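Local coordinates for cell surface protein (Putative S-layer protein) (Clostridioides difficile R20291, PDB 5NJL) that has an extended three-domain fold, mediates cell adhesion in vitro and probably belongs to the bacterial surface layer, at residues N65-N70 with I209-S214; T149-T154 with R186-V191; T255-F260 with T275-N280. One frame throughout, in Å; residues are numbered along the deposited sequence.

The three contacts sample separate parts of an elongated surface protein. Contacts 1 and 3 are neighbours, with centres about 23 Å apart and nearest atoms about 6 Å apart; strand 271-278, which supplies half of contact 3, also meets the loop of contact 1 near its other end. Contact 2 stands alone, its centre about 66 Å from that of contact 1 and about 65 Å from that of contact 3, beyond the centre of the chain. Its two segments nevertheless fall, in sequence, between those of contact 1. Each contact binds sulfate, probably from the crystallisation liquor, so these sites carry no evidence of a natural ligand.

Contact 1. Residues N65-N70 with I209-S214; sequences NALGEN and ITIKNS. With SO4 (sulfate ion), chain R; SO4 (sulfate ion), chain H.
Asn70 and Ser214 make the shortest polar contact, OG of Ser214 donating to OD1 of Asn70 at 2.5 Å and approaching in the plane of the amide carbonyl. Asn70 is held a second time through its backbone, where its N reaches Asn213 O at 2.7 Å. A chi1 of -170° swings the Asn213 amide away from its own backbone N and across residues 67-69 of the loop, where ND2 donates to sulfate O4 of chain H at 3.0 Å and, weakly, to Leu67 O. Asn213 is also the centre of an inverse gamma turn just after strand 204-212. The second sulfate, chain R, accepts a nearly straight bond from Glu69 N to its O3 (2.9 Å, 164°).

Beside these polar bonds the packing is modest. CB of Asn213 sits 3.1 Å from Gly68 O, and the CD2 branch of Leu67 lies 4.1 Å from CG2 of Ile211. Ile211 belongs to strand 204-212, between strands 72-79 and 5-10 and touching helix 14-25. Asn70 ND2 reaches out to Ile272 O, so the loop after helix 57-65 joins this five-stranded sheet to strand 271-278 of the next.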
ATOM      1  N   ASN A  65       1.520 -14.831 -22.556  1.00 34.87           N
ATOM      2  CA  ASN A  65       1.432 -15.838 -23.644  1.00 34.64           C
ATOM      3  C   ASN A  65       2.777 -16.121 -24.324  1.00 36.39           C
ATOM      4  O   ASN A  65       3.057 -17.263 -24.677  1.00 35.21           O
ATOM      5  CB  ASN A  65       0.394 -15.451 -24.705  1.00 34.19           C
ATOM      6  CG  ASN A  65      -1.028 -15.443 -24.175  1.00 33.56           C
ATOM      7  OD1 ASN A  65      -1.312 -15.996 -23.110  1.00 34.14           O
ATOM      8  ND2 ASN A  65      -1.940 -14.797 -24.919  1.00 32.09           N
ATOM      9  N   ALA A  66       3.608 -15.098 -24.502  1.00 34.62           N
ATOM     10  CA  ALA A  66       4.894 -15.263 -25.159  1.00 34.40           C
ATOM     11  C   ALA A  66       6.044 -15.679 -24.222  1.00 35.67           C
ATOM     12  O   ALA A  66       7.180 -15.779 -24.662  1.00 34.74           O
ATOM     13  CB  ALA A  66       5.260 -13.980 -25.887  1.00 35.13           C
ATOM     14  N   LEU A  67       5.769 -15.891 -22.934  1.00 34.78           N
ATOM     15  CA  LEU A  67       6.829 -16.121 -21.953  1.00 34.48           C
ATOM     16  C   LEU A  67       7.501 -17.471 -22.235  1.00 35.01           C
ATOM     17  O   LEU A  67       6.824 -18.501 -22.316  1.00 35.28           O
ATOM     18  CB  LEU A  67       6.233 -16.127 -20.545  1.00 35.94           C
ATOM     19  CG  LEU A  67       7.182 -16.180 -19.364  1.00 36.21           C
ATOM     20  CD1 LEU A  67       8.156 -15.022 -19.405  1.00 38.23           C
ATOM     21  CD2 LEU A  67       6.367 -16.191 -18.084  1.00 37.49           C
ATOM     22  N   GLY A  68       8.811 -17.443 -22.417  1.00 36.19           N
ATOM     23  CA  GLY A  68       9.576 -18.640 -22.811  1.00 38.66           C
ATOM     24  C   GLY A  68       9.759 -19.635 -21.684  1.00 38.67           C
ATOM     25  O   GLY A  68       9.494 -19.326 -20.505  1.00 35.11           O
ATOM     26  N   GLU A  69      10.228 -20.833 -22.046  1.00 39.48           N
ATOM     27  CA  GLU A  69      10.493 -21.903 -21.064  1.00 39.85           C
ATOM     28  C   GLU A  69      11.558 -21.451 -20.077  1.00 34.11           C
ATOM     29  O   GLU A  69      12.593 -20.906 -20.469  1.00 32.91           O
ATOM     30  CB  GLU A  69      10.921 -23.204 -21.767  1.00 44.65           C
ATOM     31  CG  GLU A  69       9.857 -23.839 -22.675  1.00 51.31           C
ATOM     32  CD  GLU A  69       8.598 -24.319 -21.950  1.00 56.50           C
ATOM     33  OE1 GLU A  69       8.635 -24.563 -20.721  1.00 63.59           O
ATOM     34  OE2 GLU A  69       7.548 -24.458 -22.619  1.00 64.38           O
ATOM     35  N   ASN A  70      11.286 -21.622 -18.785  1.00 35.21           N
ATOM     36  CA  ASN A  70      12.188 -21.178 -17.701  1.00 35.41           C
ATOM     37  C   ASN A  70      12.521 -19.685 -17.750  1.00 36.16           C
ATOM     38  O   ASN A  70      13.560 -19.260 -17.232  1.00 35.64           O
ATOM     39  CB  ASN A  70      13.470 -22.054 -17.624  1.00 38.16           C
ATOM     40  CG  ASN A  70      13.390 -23.142 -16.544  1.00 37.57           C
ATOM     41  OD1 ASN A  70      12.553 -23.098 -15.648  1.00 37.02           O
ATOM     42  ND2 ASN A  70      14.260 -24.125 -16.638  1.00 37.55           N
ATOM     43  N   ILE A 209       4.074  -9.899  -8.229  1.00 39.19           N
ATOM     44  CA  ILE A 209       3.826 -11.292  -8.603  1.00 39.11           C
ATOM     45  C   ILE A 209       4.864 -11.674  -9.642  1.00 38.87           C
ATOM     46  O   ILE A 209       4.979 -11.008 -10.665  1.00 37.10           O
ATOM     47  CB  ILE A 209       2.415 -11.514  -9.159  1.00 40.09           C
ATOM     48  CG1 ILE A 209       1.356 -11.042  -8.162  1.00 44.36           C
ATOM     49  CG2 ILE A 209       2.185 -12.981  -9.516  1.00 40.26           C
ATOM     50  CD1 ILE A 209       0.735  -9.726  -8.561  1.00 47.47           C
ATOM     51  N   THR A 210       5.625 -12.741  -9.359  1.00 38.60           N
ATOM     52  CA  THR A 210       6.616 -13.272 -10.297  1.00 36.70           C
ATOM     53  C   THR A 210       5.986 -14.467 -11.004  1.00 34.49           C
ATOM     54  O   THR A 210       5.536 -15.402 -10.362  1.00 34.21           O
ATOM     55  CB  THR A 210       7.906 -13.697  -9.571  1.00 38.14           C
ATOM     56  OG1 THR A 210       8.416 -12.568  -8.861  1.00 36.61           O
ATOM     57  CG2 THR A 210       8.971 -14.179 -10.575  1.00 36.00           C
ATOM     58  N   ILE A 211       5.906 -14.393 -12.330  1.00 34.26           N
ATOM     59  CA  ILE A 211       5.298 -15.434 -13.130  1.00 30.87           C
ATOM     60  C   ILE A 211       6.458 -16.202 -13.767  1.00 31.62           C
ATOM     61  O   ILE A 211       7.285 -15.613 -14.422  1.00 30.55           O
ATOM     62  CB  ILE A 211       4.397 -14.873 -14.248  1.00 31.63           C
ATOM     63  CG1 ILE A 211       3.329 -13.931 -13.673  1.00 31.26           C
ATOM     64  CG2 ILE A 211       3.704 -16.018 -14.976  1.00 31.19           C
ATOM     65  CD1 ILE A 211       2.658 -13.103 -14.755  1.00 33.50           C
ATOM     66  N   LYS A 212       6.497 -17.508 -13.545  1.00 32.88           N
ATOM     67  CA  LYS A 212       7.603 -18.341 -14.017  1.00 34.49           C
ATOM     68  C   LYS A 212       7.043 -19.420 -14.900  1.00 30.49           C
ATOM     69  O   LYS A 212       6.129 -20.147 -14.496  1.00 28.60           O
ATOM     70  CB  LYS A 212       8.334 -18.963 -12.833  1.00 37.52           C
ATOM     71  CG  LYS A 212       9.078 -17.941 -11.998  1.00 42.01           C
ATOM     72  CD  LYS A 212       9.783 -18.572 -10.802  1.00 44.88           C
ATOM     73  CE  LYS A 212      10.461 -17.513  -9.951  1.00 47.58           C
ATOM     74  NZ  LYS A 212      11.398 -18.070  -8.935  1.00 48.90           N
ATOM     75  N   ASN A 213       7.563 -19.524 -16.119  1.00 31.99           N
ATOM     76  CA  ASN A 213       7.151 -20.618 -17.002  1.00 33.80           C
ATOM     77  C   ASN A 213       8.034 -21.842 -16.692  1.00 34.48           C
ATOM     78  O   ASN A 213       8.976 -22.161 -17.428  1.00 32.48           O
ATOM     79  CB  ASN A 213       7.263 -20.227 -18.472  1.00 32.75           C
ATOM     80  CG  ASN A 213       6.617 -21.248 -19.396  1.00 33.22           C
ATOM     81  OD1 ASN A 213       5.925 -22.165 -18.949  1.00 31.27           O
ATOM     82  ND2 ASN A 213       6.800 -21.059 -20.692  1.00 32.04           N
ATOM     83  N   SER A 214       7.718 -22.479 -15.574  1.00 33.73           N
ATOM     84  CA  SER A 214       8.511 -23.574 -15.034  1.00 36.88           C
ATOM     85  C   SER A 214       7.652 -24.400 -14.098  1.00 38.31           C
ATOM     86  O   SER A 214       6.587 -23.940 -13.625  1.00 37.52           O
ATOM     87  CB  SER A 214       9.698 -23.065 -14.221  1.00 38.77           C
ATOM     88  OG  SER A 214      10.406 -22.030 -14.854  1.00 41.81           O
TER
HETATM   89  S   SO4 R 417      10.514 -20.955 -25.824  1.00108.71           S
HETATM   90  O1  SO4 R 417      10.946 -21.693 -27.034  1.00114.76           O
HETATM   91  O2  SO4 R 417      10.890 -19.526 -25.982  1.00103.13           O
HETATM   92  O3  SO4 R 417      11.203 -21.520 -24.644  1.00107.22           O
HETATM   93  O4  SO4 R 417       9.045 -21.102 -25.658  1.00106.12           O
HETATM   94  S   SO4 H 407       3.673 -22.779 -23.114  1.00 84.04           S
HETATM   95  O1  SO4 H 407       3.086 -21.759 -24.020  1.00 86.08           O
HETATM   96  O2  SO4 H 407       3.742 -24.065 -23.854  1.00 85.24           O
HETATM   97  O3  SO4 H 407       2.763 -22.946 -21.953  1.00 79.97           O
HETATM   98  O4  SO4 H 407       5.043 -22.388 -22.688  1.00 67.26           O

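Contact 2. Residues T149-T154 with R186-V191; sequences TVTSKT and RVNKIV. With SO4 (sulfate ion), chain I.
Arg186 and Thr149 supply the first of two hydrogen bonds between the segments: NH1 donates to Thr149 O at 2.9 Å. The oxygen lies in the guanidinium plane, yet NH1 stands well above the plane of the carbonyl, away from its lone pairs. NH1 also bonds Thr147 O, so two carbonyls of one loop share it. The second bond runs from Asn188 N to Thr151 OG1 (3.2 Å, 152°). That hydroxyl, placed between the backbone N and the carbonyl carbon by a chi1 of 76°, is hydrogen-bonded to Asp145 OD2 as well, while Asp145 OD1 takes Val187 N.

Van der Waals contacts, several to backbone carbonyls, make up much of the remainder. The side chains of Thr151 and Asn188 cross at about a right angle, CB of the threonine 3.6 Å from CG of the asparagine. Val187 CG2 lies 3.5 Å from Thr151 O, and Lys153 lays its methylenes along the turn, CB lying 3.4 Å from Val187 O.

A water spans the far end, 2.6 Å from Val191 O and weakly bound by Lys153 NZ. Lys189 NZ holds sulfate O4 at 3.1 Å, an ion also bound by Ser173.

What results is a short 3-10 turn, residues 187-189, docked at the start of strand 152-158 and the end of strand 138-145 in a three-stranded antiparallel sheet, with its first two amides taken by side chains of Asp145 and Thr151.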
ATOM      1  N   THR A 149     -24.465  38.065  23.028  1.00 27.03           N
ATOM      2  CA  THR A 149     -24.993  37.036  23.929  1.00 27.12           C
ATOM      3  C   THR A 149     -24.110  35.799  23.778  1.00 26.97           C
ATOM      4  O   THR A 149     -24.245  35.043  22.797  1.00 27.10           O
ATOM      5  CB  THR A 149     -26.451  36.695  23.600  1.00 29.09           C
ATOM      6  OG1 THR A 149     -27.238  37.879  23.741  1.00 28.07           O
ATOM      7  CG2 THR A 149     -26.991  35.585  24.517  1.00 29.14           C
ATOM      8  N   VAL A 150     -23.226  35.599  24.752  1.00 24.73           N
ATOM      9  CA  VAL A 150     -22.113  34.668  24.623  1.00 25.11           C
ATOM     10  C   VAL A 150     -22.596  33.229  24.812  1.00 23.65           C
ATOM     11  O   VAL A 150     -23.135  32.875  25.870  1.00 23.83           O
ATOM     12  CB  VAL A 150     -20.973  35.020  25.604  1.00 24.67           C
ATOM     13  CG1 VAL A 150     -19.915  33.921  25.678  1.00 24.67           C
ATOM     14  CG2 VAL A 150     -20.358  36.339  25.218  1.00 26.06           C
ATOM     15  N   THR A 151     -22.372  32.425  23.776  1.00 24.45           N
ATOM     16  CA  THR A 151     -22.603  30.987  23.787  1.00 23.45           C
ATOM     17  C   THR A 151     -21.289  30.242  23.658  1.00 23.42           C
ATOM     18  O   THR A 151     -20.240  30.834  23.404  1.00 22.38           O
ATOM     19  CB  THR A 151     -23.564  30.525  22.646  1.00 24.40           C
ATOM     20  OG1 THR A 151     -22.896  30.505  21.372  1.00 24.39           O
ATOM     21  CG2 THR A 151     -24.833  31.407  22.581  1.00 25.73           C
ATOM     22  N   SER A 152     -21.363  28.926  23.818  1.00 21.69           N
ATOM     23  CA  SER A 152     -20.179  28.068  23.761  1.00 22.23           C
ATOM     24  C   SER A 152     -20.453  26.799  22.984  1.00 23.97           C
ATOM     25  O   SER A 152     -21.621  26.419  22.741  1.00 22.31           O
ATOM     26  CB  SER A 152     -19.718  27.708  25.177  1.00 22.87           C
ATOM     27  OG  SER A 152     -20.699  26.931  25.866  1.00 24.50           O
ATOM     28  N   LYS A 153     -19.378  26.110  22.639  1.00 22.86           N
ATOM     29  CA  LYS A 153     -19.479  24.814  21.964  1.00 22.89           C
ATOM     30  C   LYS A 153     -18.206  24.044  22.260  1.00 22.82           C
ATOM     31  O   LYS A 153     -17.112  24.617  22.239  1.00 22.66           O
ATOM     32  CB  LYS A 153     -19.616  25.021  20.456  1.00 24.39           C
ATOM     33  CG  LYS A 153     -19.741  23.741  19.661  1.00 27.42           C
ATOM     34  CD  LYS A 153     -21.136  23.153  19.842  1.00 29.62           C
ATOM     35  CE  LYS A 153     -21.189  21.735  19.327  1.00 36.15           C
ATOM     36  NZ  LYS A 153     -22.612  21.310  19.376  1.00 37.84           N
ATOM     37  N   THR A 154     -18.349  22.762  22.554  1.00 22.14           N
ATOM     38  CA  THR A 154     -17.221  21.872  22.684  1.00 23.86           C
ATOM     39  C   THR A 154     -17.351  20.781  21.628  1.00 25.94           C
ATOM     40  O   THR A 154     -18.418  20.159  21.500  1.00 22.92           O
ATOM     41  CB  THR A 154     -17.135  21.270  24.105  1.00 26.48           C
ATOM     42  OG1 THR A 154     -16.786  22.310  25.014  1.00 24.75           O
ATOM     43  CG2 THR A 154     -16.035  20.208  24.183  1.00 27.07           C
ATOM     44  N   ARG A 186     -23.572  32.321  15.980  1.00 26.88           N
ATOM     45  CA  ARG A 186     -23.206  31.979  17.358  1.00 27.67           C
ATOM     46  C   ARG A 186     -22.534  30.602  17.317  1.00 27.73           C
ATOM     47  O   ARG A 186     -22.963  29.719  16.546  1.00 27.44           O
ATOM     48  CB  ARG A 186     -24.430  31.918  18.272  1.00 27.45           C
ATOM     49  CG  ARG A 186     -25.197  33.232  18.455  1.00 28.65           C
ATOM     50  CD  ARG A 186     -24.461  34.204  19.364  1.00 28.19           C
ATOM     51  NE  ARG A 186     -23.436  34.987  18.684  1.00 27.67           N
ATOM     52  CZ  ARG A 186     -22.596  35.847  19.276  1.00 28.64           C
ATOM     53  NH1 ARG A 186     -22.653  36.076  20.578  1.00 28.17           N
ATOM     54  NH2 ARG A 186     -21.694  36.502  18.545  1.00 29.47           N
ATOM     55  N   VAL A 187     -21.495  30.409  18.125  1.00 25.65           N
ATOM     56  CA  VAL A 187     -20.747  29.130  18.057  1.00 24.59           C
ATOM     57  C   VAL A 187     -21.589  27.921  18.457  1.00 25.20           C
ATOM     58  O   VAL A 187     -21.295  26.794  18.021  1.00 24.56           O
ATOM     59  CB  VAL A 187     -19.423  29.146  18.844  1.00 24.04           C
ATOM     60  CG1 VAL A 187     -18.462  30.154  18.225  1.00 25.01           C
ATOM     61  CG2 VAL A 187     -19.627  29.392  20.320  1.00 23.47           C
ATOM     62  N   ASN A 188     -22.613  28.108  19.294  1.00 25.73           N
ATOM     63  CA  ASN A 188     -23.463  26.969  19.675  1.00 26.32           C
ATOM     64  C   ASN A 188     -24.308  26.411  18.528  1.00 25.21           C
ATOM     65  O   ASN A 188     -24.899  25.386  18.704  1.00 26.77           O
ATOM     66  CB  ASN A 188     -24.340  27.229  20.907  1.00 26.89           C
ATOM     67  CG  ASN A 188     -25.460  28.227  20.660  1.00 28.43           C
ATOM     68  OD1 ASN A 188     -25.459  29.011  19.710  1.00 29.13           O
ATOM     69  ND2 ASN A 188     -26.417  28.211  21.564  1.00 32.63           N
ATOM     70  N   LYS A 189     -24.337  27.065  17.387  1.00 25.16           N
ATOM     71  CA  LYS A 189     -24.953  26.499  16.177  1.00 30.08           C
ATOM     72  C   LYS A 189     -24.018  25.553  15.360  1.00 29.79           C
ATOM     73  O   LYS A 189     -24.470  24.913  14.407  1.00 28.28           O
ATOM     74  CB  LYS A 189     -25.468  27.624  15.293  1.00 32.43           C
ATOM     75  CG  LYS A 189     -26.513  28.509  15.971  1.00 37.71           C
ATOM     76  CD  LYS A 189     -27.698  27.707  16.519  1.00 42.90           C
ATOM     77  CE  LYS A 189     -28.868  28.605  16.901  1.00 48.96           C
ATOM     78  NZ  LYS A 189     -29.878  27.847  17.686  1.00 51.44           N
ATOM     79  N   ILE A 190     -22.746  25.454  15.753  1.00 27.92           N
ATOM     80  CA  ILE A 190     -21.786  24.555  15.092  1.00 27.41           C
ATOM     81  C   ILE A 190     -22.136  23.141  15.493  1.00 27.67           C
ATOM     82  O   ILE A 190     -22.308  22.845  16.673  1.00 27.53           O
ATOM     83  CB  ILE A 190     -20.329  24.858  15.479  1.00 27.54           C
ATOM     84  CG1 ILE A 190     -19.935  26.228  14.961  1.00 26.14           C
ATOM     85  CG2 ILE A 190     -19.368  23.768  14.952  1.00 28.83           C
ATOM     86  CD1 ILE A 190     -18.619  26.738  15.516  1.00 26.46           C
ATOM     87  N   VAL A 191     -22.278  22.282  14.491  1.00 28.16           N
ATOM     88  CA  VAL A 191     -22.465  20.857  14.673  1.00 28.80           C
ATOM     89  C   VAL A 191     -21.155  20.145  14.381  1.00 27.70           C
ATOM     90  O   VAL A 191     -20.801  19.203  15.084  1.00 28.35           O
ATOM     91  CB  VAL A 191     -23.605  20.321  13.783  1.00 30.19           C
ATOM     92  CG1 VAL A 191     -23.621  18.788  13.756  1.00 31.52           C
ATOM     93  CG2 VAL A 191     -24.941  20.851  14.292  1.00 31.65           C
TER
HETATM   94  S   SO4 I 408     -31.022  24.569  15.752  1.00113.34           S
HETATM   95  O1  SO4 I 408     -30.784  25.749  14.883  1.00112.34           O
HETATM   96  O2  SO4 I 408     -30.190  23.422  15.326  1.00112.38           O
HETATM   97  O3  SO4 I 408     -32.457  24.199  15.673  1.00108.77           O
HETATM   98  O4  SO4 I 408     -30.655  24.906  17.149  1.00116.06           O
HETATM   99  O   HOH W   1     -21.782  18.721  17.485  1.00 37.84           O

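Contact 3. Residues T255-F260 with T275-N280; sequences TGKYKF and TVESTN. With SO4 (sulfate ion), chain T.
Tyr258 and Ser278 form one of two hydrogen-bonded pairs in this antiparallel ladder, each supplying both a donor and an acceptor. Tyr258 N gives to Ser278 O at 2.9 Å and Ser278 N returns a bond to Tyr258 O at 3.1 Å; Tyr258 N stands well above the plane of the Ser278 carbonyl. In the second pair Phe260 N meets Val276 O at 3.0 Å, and Val276 N approaches Phe260 O nearly along its C=O axis at 2.8 Å, with an angle of 170° at the hydrogen. Tyr258 O and Val276 O each also receive a CA-H contact, from Glu277 and Lys259, the non-hydrogen-bonded pair between them.

Beyond the ladder, side chains take up polar atoms where the strand passes into helix 281-291. Ser278 OG donates to Asn280 O at 2.9 Å, on a lone pair in the carbonyl plane. Asn280 occupies the N-cap position, where OD1 accepts from Asp283 N and, weakly, from Lys282 N. Its ND2 is then left to hold sulfate O1 at 2.8 Å, and Thr279 OG1 binds O2 of the same ion.

On the face of Lys259 and Glu277, the glutamate makes a long salt bridge, OE1 to Lys257 NZ at 3.9 Å. Lys259 meets Glu277 OE2 by its CD methylene, while its charged end leads away. On the other face, which also carries Tyr258 and Ser278, Val276 CG2 stands over the Phe260 ring, 4.3 Å from its centroid, in a CH-pi contact, the phenyl being brought across by a chi1 of 76°.

These strands are the arms of a beta hairpin, 258-265 and 271-278, at the middle of a four-stranded sheet. Strand 215-219 pairs with the second arm through Thr275 and Glu277, while helix 281-291 packs on the Phe260 face through Leu284.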
ATOM      1  N   THR A 255      12.186 -15.873   8.260  1.00115.81           N
ATOM      2  CA  THR A 255      11.999 -17.322   8.485  1.00115.07           C
ATOM      3  C   THR A 255      13.244 -18.055   9.031  1.00108.63           C
ATOM      4  O   THR A 255      13.112 -19.155   9.582  1.00105.73           O
ATOM      5  CB  THR A 255      11.588 -18.044   7.168  1.00117.63           C
ATOM      6  OG1 THR A 255      10.698 -17.216   6.406  1.00120.43           O
ATOM      7  CG2 THR A 255      10.914 -19.407   7.447  1.00113.83           C
ATOM      8  N   GLY A 256      14.435 -17.465   8.871  1.00100.37           N
ATOM      9  CA  GLY A 256      15.699 -18.174   9.073  1.00 95.91           C
ATOM     10  C   GLY A 256      16.282 -18.654   7.755  1.00 94.29           C
ATOM     11  O   GLY A 256      17.475 -18.462   7.489  1.00 91.43           O
ATOM     12  N   LYS A 257      15.425 -19.268   6.931  1.00 91.55           N
ATOM     13  CA  LYS A 257      15.827 -19.946   5.689  1.00 87.55           C
ATOM     14  C   LYS A 257      16.491 -19.039   4.651  1.00 84.65           C
ATOM     15  O   LYS A 257      15.945 -18.002   4.287  1.00 91.05           O
ATOM     16  CB  LYS A 257      14.620 -20.668   5.064  1.00 84.29           C
ATOM     17  CG  LYS A 257      14.244 -21.933   5.822  1.00 87.10           C
ATOM     18  CD  LYS A 257      12.911 -22.536   5.403  1.00 87.59           C
ATOM     19  CE  LYS A 257      12.800 -23.976   5.897  1.00 88.28           C
ATOM     20  NZ  LYS A 257      11.420 -24.532   5.823  1.00 90.53           N
ATOM     21  N   TYR A 258      17.677 -19.442   4.204  1.00 84.49           N
ATOM     22  CA  TYR A 258      18.339 -18.873   3.026  1.00 86.66           C
ATOM     23  C   TYR A 258      17.903 -19.742   1.826  1.00 85.69           C
ATOM     24  O   TYR A 258      17.295 -20.798   2.043  1.00 81.64           O
ATOM     25  CB  TYR A 258      19.860 -18.921   3.204  1.00 89.18           C
ATOM     26  CG  TYR A 258      20.371 -18.112   4.382  1.00 97.59           C
ATOM     27  CD1 TYR A 258      20.273 -18.592   5.697  1.00101.68           C
ATOM     28  CD2 TYR A 258      20.964 -16.863   4.186  1.00103.05           C
ATOM     29  CE1 TYR A 258      20.744 -17.845   6.775  1.00103.00           C
ATOM     30  CE2 TYR A 258      21.435 -16.106   5.256  1.00104.84           C
ATOM     31  CZ  TYR A 258      21.327 -16.600   6.546  1.00105.24           C
ATOM     32  OH  TYR A 258      21.804 -15.843   7.593  1.00100.64           O
ATOM     33  N   LYS A 259      18.180 -19.307   0.586  1.00 78.68           N
ATOM     34  CA  LYS A 259      17.907 -20.129  -0.616  1.00 71.76           C
ATOM     35  C   LYS A 259      18.644 -19.738  -1.889  1.00 68.31           C
ATOM     36  O   LYS A 259      19.119 -18.611  -2.027  1.00 66.08           O
ATOM     37  CB  LYS A 259      16.402 -20.281  -0.906  1.00 74.14           C
ATOM     38  CG  LYS A 259      15.543 -19.027  -0.895  1.00 77.57           C
ATOM     39  CD  LYS A 259      14.099 -19.414  -0.565  1.00 82.78           C
ATOM     40  CE  LYS A 259      13.161 -18.223  -0.453  1.00 85.35           C
ATOM     41  NZ  LYS A 259      12.548 -17.868  -1.763  1.00 87.15           N
ATOM     42  N   PHE A 260      18.773 -20.720  -2.791  1.00 62.31           N
ATOM     43  CA  PHE A 260      19.159 -20.494  -4.186  1.00 56.50           C
ATOM     44  C   PHE A 260      18.249 -21.319  -5.115  1.00 54.52           C
ATOM     45  O   PHE A 260      17.487 -22.184  -4.661  1.00 49.03           O
ATOM     46  CB  PHE A 260      20.652 -20.763  -4.432  1.00 54.61           C
ATOM     47  CG  PHE A 260      21.033 -22.232  -4.495  1.00 57.62           C
ATOM     48  CD1 PHE A 260      21.204 -22.980  -3.328  1.00 59.69           C
ATOM     49  CD2 PHE A 260      21.260 -22.857  -5.719  1.00 55.31           C
ATOM     50  CE1 PHE A 260      21.571 -24.327  -3.378  1.00 58.61           C
ATOM     51  CE2 PHE A 260      21.624 -24.199  -5.777  1.00 57.45           C
ATOM     52  CZ  PHE A 260      21.778 -24.936  -4.604  1.00 56.05           C
ATOM     53  N   THR A 275      13.911 -24.721  -6.045  1.00 45.44           N
ATOM     54  CA  THR A 275      14.390 -23.866  -4.966  1.00 49.63           C
ATOM     55  C   THR A 275      15.049 -24.756  -3.904  1.00 48.42           C
ATOM     56  O   THR A 275      14.452 -25.723  -3.436  1.00 47.07           O
ATOM     57  CB  THR A 275      13.225 -23.050  -4.380  1.00 52.48           C
ATOM     58  OG1 THR A 275      12.644 -22.259  -5.426  1.00 53.14           O
ATOM     59  CG2 THR A 275      13.700 -22.130  -3.273  1.00 55.92           C
ATOM     60  N   VAL A 276      16.296 -24.447  -3.572  1.00 49.07           N
ATOM     61  CA  VAL A 276      17.028 -25.172  -2.530  1.00 54.62           C
ATOM     62  C   VAL A 276      17.214 -24.248  -1.311  1.00 57.82           C
ATOM     63  O   VAL A 276      17.995 -23.287  -1.369  1.00 55.46           O
ATOM     64  CB  VAL A 276      18.394 -25.650  -3.045  1.00 51.38           C
ATOM     65  CG1 VAL A 276      19.106 -26.486  -1.972  1.00 50.52           C
ATOM     66  CG2 VAL A 276      18.232 -26.428  -4.351  1.00 48.14           C
ATOM     67  N   GLU A 277      16.499 -24.553  -0.224  1.00 60.13           N
ATOM     68  CA  GLU A 277      16.481 -23.691   0.964  1.00 67.15           C
ATOM     69  C   GLU A 277      16.890 -24.407   2.251  1.00 72.36           C
ATOM     70  O   GLU A 277      16.594 -25.597   2.440  1.00 64.96           O
ATOM     71  CB  GLU A 277      15.108 -23.025   1.135  1.00 65.87           C
ATOM     72  CG  GLU A 277      13.991 -23.897   1.688  1.00 68.32           C
ATOM     73  CD  GLU A 277      12.641 -23.204   1.650  1.00 69.61           C
ATOM     74  OE1 GLU A 277      11.638 -23.853   2.020  1.00 71.48           O
ATOM     75  OE2 GLU A 277      12.575 -22.017   1.251  1.00 69.83           O
ATOM     76  N   SER A 278      17.546 -23.642   3.127  1.00 80.11           N
ATOM     77  CA  SER A 278      18.124 -24.141   4.376  1.00 83.64           C
ATOM     78  C   SER A 278      18.366 -23.008   5.388  1.00 85.63           C
ATOM     79  O   SER A 278      18.907 -21.948   5.030  1.00 80.58           O
ATOM     80  CB  SER A 278      19.463 -24.817   4.083  1.00 80.76           C
ATOM     81  OG  SER A 278      19.953 -25.505   5.220  1.00 82.16           O
ATOM     82  N   THR A 279      17.984 -23.247   6.647  1.00 87.93           N
ATOM     83  CA  THR A 279      18.399 -22.381   7.768  1.00 88.98           C
ATOM     84  C   THR A 279      19.935 -22.367   7.900  1.00 86.83           C
ATOM     85  O   THR A 279      20.539 -21.311   8.099  1.00 88.80           O
ATOM     86  CB  THR A 279      17.753 -22.814   9.105  1.00 85.93           C
ATOM     87  OG1 THR A 279      17.952 -24.216   9.308  1.00 89.81           O
ATOM     88  CG2 THR A 279      16.254 -22.529   9.107  1.00 85.68           C
ATOM     89  N   ASN A 280      20.554 -23.539   7.758  1.00 84.14           N
ATOM     90  CA  ASN A 280      22.011 -23.658   7.712  1.00 82.77           C
ATOM     91  C   ASN A 280      22.541 -23.095   6.397  1.00 82.98           C
ATOM     92  O   ASN A 280      22.116 -23.526   5.329  1.00 84.81           O
ATOM     93  CB  ASN A 280      22.417 -25.132   7.850  1.00 84.26           C
ATOM     94  CG  ASN A 280      23.904 -25.316   8.108  1.00 82.12           C
ATOM     95  OD1 ASN A 280      24.754 -24.879   7.323  1.00 79.75           O
ATOM     96  ND2 ASN A 280      24.226 -25.994   9.202  1.00 87.69           N
TER
HETATM   97  S   SO4 T 419      21.027 -25.110  11.519  1.00114.82           S
HETATM   98  O1  SO4 T 419      22.320 -25.758  11.197  1.00108.91           O
HETATM   99  O2  SO4 T 419      20.761 -24.040  10.533  1.00116.88           O
HETATM  100  O3  SO4 T 419      19.929 -26.103  11.479  1.00108.73           O
HETATM  101  O4  SO4 T 419      21.089 -24.515  12.875  1.00115.28           O